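Local coordinates for flagellar hook-associated protein 3 (Bacillus cereus, PDB 5ZIY) that probably serves as a junction protein of the bacterial flagellum, helping to join the hook to the flagellin filament, at residues L80-V83 / V84-N88; M187-M190 / E191-T195; K194-L197 / S198-V202. One frame throughout, in Å; residues are numbered along the deposited sequence.

Interaction 1 (L80-V83 / V84-N88); sequences LKQV and VYLAN
Val83 O and Ala87 N form the shortest of four backbone hydrogen bonds across this stretch of helix, at 2.8 Å, and the bonds from Val84, Tyr85 and Leu86 back to Leu80, Lys81 and Gln82 repeat the same i to i-4 spacing. The Tyr85 N to Lys81 O bond is nearly straight, with an N-H...O angle of 171°. Outside this framework, the Gln82 amide lies alongside the Tyr85 phenol ring, both pointing the same way with their planes 22° apart. Gln82 OE1 comes obliquely to Tyr85 CD2 at 3.5 Å. The bend in the glutamine chain makes this possible: CG stands opposite the backbone N, and the turn at chi2 (74°) carries the amide forward to the ring. The carbonyl oxygen of Gln82 lies at the edge of that ring, in its plane. On another flank the CD1 methyl of Leu80 meets CG2 of Val84 at 4.2 Å, the two side by side and pointing the same way, one turn apart, and both residues rest on Ile144 of helix 137-155. Val83 packs against Val143 and Leu147 of that helix and Ser48 of helix 8-60, while Leu86 reaches Thr41 and Val45. Asn88 leaves helical geometry, so these residues make up the last turns of an amphipathic alpha-helix within the flagellin-like N-terminal helical region, its apolar flank set into a helical bundle.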
loop_
_atom_site.group_PDB
_atom_site.type_symbol
_atom_site.label_atom_id
_atom_site.label_comp_id
_atom_site.label_asym_id
_atom_site.label_seq_id
_atom_site.Cartn_x
_atom_site.Cartn_y
_atom_site.Cartn_z
ATOM N N LEU A 80 -1.105 7.748 14.498
ATOM C CA LEU A 80 0.046 8.213 13.754
ATOM C C LEU A 80 1.141 7.111 13.751
ATOM O O LEU A 80 1.712 6.775 12.705
ATOM C CB LEU A 80 0.580 9.522 14.344
ATOM C CG LEU A 80 1.981 9.910 13.885
ATOM C CD1 LEU A 80 1.971 10.314 12.449
ATOM C CD2 LEU A 80 2.503 11.064 14.737
ATOM N N LYS A 81 1.404 6.543 14.920
ATOM C CA LYS A 81 2.393 5.472 15.026
ATOM C C LYS A 81 2.006 4.249 14.181
ATOM O O LYS A 81 2.834 3.666 13.527
ATOM C CB LYS A 81 2.622 5.096 16.497
ATOM C CG LYS A 81 3.240 6.240 17.325
ATOM C CD LYS A 81 3.551 5.762 18.772
ATOM C CE LYS A 81 3.594 6.899 19.828
ATOM N NZ LYS A 81 4.259 8.156 19.349
ATOM N N GLN A 82 0.730 3.897 14.149
ATOM C CA GLN A 82 0.308 2.709 13.417
ATOM C C GLN A 82 0.493 2.969 11.926
ATOM O O GLN A 82 0.944 2.090 11.182
ATOM C CB GLN A 82 -1.156 2.406 13.738
ATOM C CG GLN A 82 -1.850 1.380 12.845
ATOM C CD GLN A 82 -1.405 -0.046 13.133
ATOM O OE1 GLN A 82 -0.368 -0.280 13.772
ATOM N NE2 GLN A 82 -2.213 -1.019 12.680
ATOM N N VAL A 83 0.175 4.198 11.484
ATOM C CA VAL A 83 0.268 4.524 10.062
ATOM C C VAL A 83 1.713 4.586 9.591
ATOM O O VAL A 83 2.012 4.192 8.464
ATOM C CB VAL A 83 -0.466 5.858 9.724
ATOM C CG1 VAL A 83 -0.209 6.278 8.291
ATOM C CG2 VAL A 83 -1.970 5.679 9.968
ATOM N N VAL A 84 2.601 5.113 10.434
ATOM C CA VAL A 84 4.025 5.085 10.142
ATOM C C VAL A 84 4.524 3.604 10.039
ATOM O O VAL A 84 5.226 3.270 9.120
ATOM C CB VAL A 84 4.848 5.879 11.168
ATOM C CG1 VAL A 84 6.342 5.674 10.927
ATOM C CG2 VAL A 84 4.569 7.348 11.075
ATOM N N TYR A 85 4.136 2.742 10.968
ATOM C CA TYR A 85 4.430 1.300 10.874
ATOM C C TYR A 85 3.975 0.726 9.535
ATOM O O TYR A 85 4.763 0.104 8.835
ATOM C CB TYR A 85 3.793 0.576 12.058
ATOM C CG TYR A 85 3.565 -0.927 11.981
ATOM C CD1 TYR A 85 4.605 -1.859 12.180
ATOM C CD2 TYR A 85 2.271 -1.427 11.820
ATOM C CE1 TYR A 85 4.342 -3.259 12.157
ATOM C CE2 TYR A 85 2.006 -2.796 11.801
ATOM C CZ TYR A 85 3.027 -3.707 11.953
ATOM O OH TYR A 85 2.654 -5.068 11.920
ATOM N N LEU A 86 2.743 1.040 9.148
ATOM C CA LEU A 86 2.156 0.554 7.926
ATOM C C LEU A 86 2.875 1.138 6.701
ATOM O O LEU A 86 3.092 0.455 5.725
ATOM C CB LEU A 86 0.619 0.829 7.866
ATOM C CG LEU A 86 -0.360 0.141 8.818
ATOM C CD1 LEU A 86 -1.787 0.796 8.725
ATOM C CD2 LEU A 86 -0.517 -1.432 8.628
ATOM N N ALA A 87 3.274 2.386 6.735
ATOM C CA ALA A 87 3.979 2.979 5.623
ATOM C C ALA A 87 5.365 2.361 5.401
ATOM O O ALA A 87 5.900 2.378 4.269
ATOM C CB ALA A 87 4.048 4.549 5.811
ATOM N N ASN A 88 5.938 1.783 6.462
ATOM C CA ASN A 88 7.216 1.136 6.425
ATOM C C ASN A 88 7.133 -0.382 6.197
ATOM O O ASN A 88 8.106 -1.058 6.454
ATOM C CB ASN A 88 7.998 1.434 7.744
ATOM C CG ASN A 88 8.459 2.869 7.824
ATOM O OD1 ASN A 88 8.716 3.483 6.791
ATOM N ND2 ASN A 88 8.555 3.419 9.038
#

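Interaction 2 (M187-M190 / E191-T195); sequences MNTM and ETFKT. With ZN (zinc ion), chain E.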
loop_
_atom_site.group_PDB
_atom_site.type_symbol
_atom_site.label_atom_id
_atom_site.label_comp_id
_atom_site.label_asym_id
_atom_site.label_seq_id
_atom_site.Cartn_x
_atom_site.Cartn_y
_atom_site.Cartn_z
ATOM N N MET A 187 -4.620 -6.686 -8.941
ATOM C CA MET A 187 -4.875 -8.023 -8.349
ATOM C C MET A 187 -5.873 -8.824 -9.205
ATOM O O MET A 187 -5.706 -10.025 -9.393
ATOM C CB MET A 187 -5.442 -7.906 -6.928
ATOM C CG MET A 187 -5.615 -9.261 -6.213
ATOM S SD MET A 187 -3.955 -10.008 -6.053
ATOM C CE MET A 187 -4.174 -11.016 -4.606
ATOM N N ASN A 188 -6.897 -8.143 -9.691
ATOM C CA ASN A 188 -7.942 -8.760 -10.503
ATOM C C ASN A 188 -7.369 -9.282 -11.835
ATOM O O ASN A 188 -7.635 -10.406 -12.260
ATOM C CB ASN A 188 -9.044 -7.715 -10.778
ATOM C CG ASN A 188 -10.111 -7.660 -9.687
ATOM O OD1 ASN A 188 -10.221 -8.583 -8.860
ATOM N ND2 ASN A 188 -10.924 -6.580 -9.687
ATOM N N THR A 189 -6.567 -8.443 -12.480
ATOM C CA THR A 189 -5.729 -8.852 -13.604
ATOM C C THR A 189 -4.877 -10.112 -13.313
ATOM O O THR A 189 -4.865 -11.058 -14.113
ATOM C CB THR A 189 -4.828 -7.693 -14.048
ATOM O OG1 THR A 189 -5.661 -6.563 -14.370
ATOM C CG2 THR A 189 -4.002 -8.096 -15.274
ATOM N N MET A 190 -4.164 -10.122 -12.199
ATOM C CA MET A 190 -3.341 -11.282 -11.845
ATOM C C MET A 190 -4.208 -12.511 -11.708
ATOM O O MET A 190 -3.848 -13.614 -12.125
ATOM C CB MET A 190 -2.623 -11.084 -10.517
ATOM C CG MET A 190 -1.431 -10.221 -10.559
ATOM S SD MET A 190 -0.177 -10.793 -11.718
ATOM C CE MET A 190 0.645 -9.191 -11.862
ATOM N N GLU A 191 -5.372 -12.326 -11.126
ATOM C CA GLU A 191 -6.293 -13.455 -10.921
ATOM C C GLU A 191 -6.855 -13.984 -12.253
ATOM O O GLU A 191 -7.146 -15.181 -12.389
ATOM C CB GLU A 191 -7.436 -13.035 -9.966
ATOM C CG GLU A 191 -7.006 -12.792 -8.509
ATOM C CD GLU A 191 -6.843 -14.070 -7.698
ATOM O OE1 GLU A 191 -6.666 -15.155 -8.310
ATOM O OE2 GLU A 191 -6.910 -14.003 -6.441
ATOM N N THR A 192 -7.072 -13.083 -13.210
ATOM C CA THR A 192 -7.482 -13.491 -14.553
ATOM C C THR A 192 -6.338 -14.237 -15.234
ATOM O O THR A 192 -6.572 -15.265 -15.862
ATOM C CB THR A 192 -7.910 -12.291 -15.441
ATOM O OG1 THR A 192 -8.854 -11.489 -14.741
ATOM C CG2 THR A 192 -8.517 -12.734 -16.738
ATOM N N PHE A 193 -5.115 -13.733 -15.099
ATOM C CA PHE A 193 -3.953 -14.422 -15.688
ATOM C C PHE A 193 -3.895 -15.870 -15.145
ATOM O O PHE A 193 -3.748 -16.789 -15.935
ATOM C CB PHE A 193 -2.615 -13.692 -15.449
ATOM C CG PHE A 193 -2.339 -12.528 -16.400
ATOM C CD1 PHE A 193 -2.544 -12.638 -17.763
ATOM C CD2 PHE A 193 -1.828 -11.347 -15.916
ATOM C CE1 PHE A 193 -2.273 -11.585 -18.603
ATOM C CE2 PHE A 193 -1.551 -10.279 -16.768
ATOM C CZ PHE A 193 -1.796 -10.396 -18.102
ATOM N N LYS A 194 -4.050 -16.050 -13.823
ATOM C CA LYS A 194 -4.033 -17.391 -13.188
ATOM C C LYS A 194 -5.060 -18.343 -13.794
ATOM O O LYS A 194 -4.740 -19.474 -14.107
ATOM C CB LYS A 194 -4.283 -17.283 -11.674
ATOM C CG LYS A 194 -3.825 -18.507 -10.889
ATOM C CD LYS A 194 -4.036 -18.319 -9.388
ATOM C CE LYS A 194 -3.878 -19.645 -8.657
ATOM N NZ LYS A 194 -4.254 -19.506 -7.228
ATOM N N THR A 195 -6.283 -17.846 -13.976
ATOM C CA THR A 195 -7.405 -18.637 -14.486
ATOM C C THR A 195 -7.161 -19.016 -15.928
ATOM O O THR A 195 -7.312 -20.174 -16.275
ATOM C CB THR A 195 -8.761 -17.893 -14.371
ATOM O OG1 THR A 195 -8.943 -17.470 -13.030
ATOM C CG2 THR A 195 -9.945 -18.852 -14.737
HETATM ZN ZN ZN E . -6.034 -15.610 -5.608
HETATM O O HOH W 1 -7.811 -17.280 -5.814
#
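Glu191 bonds through its backbone N to Met187 O at 2.9 Å, and its CG lies 3.2 Å from that same Met187 O. From there a bend at chi2 (-80°) swings the carboxylate outward, where OE2 binds a zinc ion at 2.0 Å; a water at 2.5 Å from the zinc is a second ligand. Met190 gives its carbonyl oxygen to Lys194 N, while its bent side chain runs inward to Leu35 of helix 8-60 and Tyr128. Phe193 lies beside Thr189, the two side chains pointing the same way. The CG2 methyl of Thr189 approaches ring atom CE2 of Phe193 at 3.6 Å. In this threonine OG1 stands beside the backbone N (chi1 -57°), which puts the CG2 methyl opposite that N and toward the ring, and leaves OG1 to bond back to Ser185 O. Beyond the threonine, the phenylalanine ring meets Tyr128 edge-to-face and touches Ile28 of helix 8-60. On the outer flank, Asn188 O accepts both Thr192 N and, at 3.0 Å, Thr192 OG1, the hydroxyl coming from above the carbonyl plane. Asn188 O thus takes two bonds from Thr192, the hydroxyl finds its acceptor within its own helix, and the zinc bound to Glu191 probably offsets the negative charge of its carboxylate.

Interaction 3 (K194-L197 / S198-V202); sequences KTIL and SEQNV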
loop_
_atom_site.group_PDB
_atom_site.type_symbol
_atom_site.label_atom_id
_atom_site.label_comp_id
_atom_site.label_asym_id
_atom_site.label_seq_id
_atom_site.Cartn_x
_atom_site.Cartn_y
_atom_site.Cartn_z
ATOM N N LYS A 194 -4.050 -16.050 -13.823
ATOM C CA LYS A 194 -4.033 -17.391 -13.188
ATOM C C LYS A 194 -5.060 -18.343 -13.794
ATOM O O LYS A 194 -4.740 -19.474 -14.107
ATOM C CB LYS A 194 -4.283 -17.283 -11.674
ATOM C CG LYS A 194 -3.825 -18.507 -10.889
ATOM C CD LYS A 194 -4.036 -18.319 -9.388
ATOM C CE LYS A 194 -3.878 -19.645 -8.657
ATOM N NZ LYS A 194 -4.254 -19.506 -7.228
ATOM N N THR A 195 -6.283 -17.846 -13.976
ATOM C CA THR A 195 -7.405 -18.637 -14.486
ATOM C C THR A 195 -7.161 -19.016 -15.928
ATOM O O THR A 195 -7.312 -20.174 -16.275
ATOM C CB THR A 195 -8.761 -17.893 -14.371
ATOM O OG1 THR A 195 -8.943 -17.470 -13.030
ATOM C CG2 THR A 195 -9.945 -18.852 -14.737
ATOM N N ILE A 196 -6.691 -18.061 -16.731
ATOM C CA ILE A 196 -6.264 -18.337 -18.109
ATOM C C ILE A 196 -5.170 -19.430 -18.128
ATOM O O ILE A 196 -5.309 -20.419 -18.851
ATOM C CB ILE A 196 -5.736 -17.060 -18.839
ATOM C CG1 ILE A 196 -6.866 -16.044 -19.069
ATOM C CG2 ILE A 196 -5.157 -17.440 -20.183
ATOM C CD1 ILE A 196 -6.377 -14.609 -19.491
ATOM N N LEU A 197 -4.123 -19.283 -17.310
ATOM C CA LEU A 197 -3.062 -20.288 -17.274
ATOM C C LEU A 197 -3.526 -21.668 -16.829
ATOM O O LEU A 197 -3.080 -22.668 -17.376
ATOM C CB LEU A 197 -1.920 -19.836 -16.385
ATOM C CG LEU A 197 -1.099 -18.723 -16.993
ATOM C CD1 LEU A 197 -0.083 -18.270 -15.959
ATOM C CD2 LEU A 197 -0.408 -19.169 -18.309
ATOM N N SER A 198 -4.397 -21.727 -15.828
ATOM C CA SER A 198 -4.961 -23.001 -15.381
ATOM C C SER A 198 -5.733 -23.729 -16.503
ATOM O O SER A 198 -5.578 -24.944 -16.676
ATOM C CB SER A 198 -5.907 -22.782 -14.208
ATOM O OG SER A 198 -5.231 -22.187 -13.110
ATOM N N GLU A 199 -6.557 -22.971 -17.239
ATOM C CA GLU A 199 -7.323 -23.491 -18.380
ATOM C C GLU A 199 -6.342 -23.956 -19.455
ATOM O O GLU A 199 -6.547 -25.000 -20.057
ATOM C CB GLU A 199 -8.322 -22.447 -18.956
ATOM C CG GLU A 199 -9.654 -22.214 -18.151
ATOM C CD GLU A 199 -10.567 -21.084 -18.734
ATOM O OE1 GLU A 199 -10.011 -20.126 -19.336
ATOM O OE2 GLU A 199 -11.832 -21.140 -18.577
ATOM N N GLN A 200 -5.257 -23.216 -19.668
ATOM C CA GLN A 200 -4.229 -23.641 -20.625
ATOM C C GLN A 200 -3.426 -24.854 -20.122
ATOM O O GLN A 200 -3.066 -25.735 -20.921
ATOM C CB GLN A 200 -3.290 -22.497 -21.010
ATOM C CG GLN A 200 -3.979 -21.290 -21.663
ATOM C CD GLN A 200 -3.043 -20.068 -21.829
ATOM O OE1 GLN A 200 -1.989 -19.990 -21.208
ATOM N NE2 GLN A 200 -3.443 -19.117 -22.663
ATOM N N ASN A 201 -3.178 -24.950 -18.819
ATOM C CA ASN A 201 -2.510 -26.154 -18.312
ATOM C C ASN A 201 -3.289 -27.455 -18.579
ATOM O O ASN A 201 -2.707 -28.478 -18.948
ATOM C CB ASN A 201 -2.205 -26.069 -16.824
ATOM C CG ASN A 201 -1.425 -27.281 -16.342
ATOM O OD1 ASN A 201 -0.363 -27.601 -16.879
ATOM N ND2 ASN A 201 -1.967 -27.982 -15.350
ATOM N N VAL A 202 -4.601 -27.405 -18.417
ATOM C CA VAL A 202 -5.443 -28.594 -18.560
ATOM C C VAL A 202 -5.396 -29.167 -19.973
ATOM O O VAL A 202 -5.403 -30.397 -20.168
ATOM C CB VAL A 202 -6.895 -28.281 -18.212
ATOM C CG1 VAL A 202 -7.800 -29.519 -18.498
ATOM C CG2 VAL A 202 -6.988 -27.830 -16.747
#
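Lys194 O is gripped twice by Ser198, whose backbone N and side-chain OG each donate to Lys194 O over 2.9 Å. The two donors come at different inclinations: the amide is tilted 19° from the carbonyl plane, whereas the hydroxyl sits well above it. Placing OG opposite its own carbonyl carbon and beside the backbone N (chi1 -60°) turns the hydroxyl back toward the preceding turn. Backbone bonds of the same i to i-4 pattern follow, the shortest being Asn201 N to Leu197 O at 2.7 Å. This is a continuous stretch of the long helix 162-204 near the C-terminal end of the modelled chain, antiparallel to helix 8-60, on which Leu197 contacts Met24 and Ile28 and Gln200 contacts Met21. The extended Gln200 side chain lies against two residues of the turn before it. It runs alongside Ile196, with NE2 at 3.4 Å from the CG2 methyl of Ile196, and crosses the side chain of Leu197 obliquely, with OE1 at 3.4 Å from Leu197 CD2. The aliphatic part follows suit, Gln200 CG lying 3.2 Å from Ile196 O.

In the fold
Interactions 2 and 3 are overlapping stretches of helix 162-204, their centres 11 Å apart, and share Lys194 and Thr195. The carbonyl oxygen of Lys194 accepts Ser198 N and OG in interaction 3, while Thr195 OG1 turns back to Glu191 O in interaction 2. Interaction 1 stands apart on helix 67-87, its centre 29 Å from that of interaction 2 and 38 Å from that of interaction 3, on the opposite side of the chain's centre. All three send side chains to helix 8-60. Glu191 binds a zinc ion that lies about 5 Å from the Lys194 side chain; the Met187 side chain is about 4 Å from another, and that of Tyr85 about 13 Å from a zinc ion.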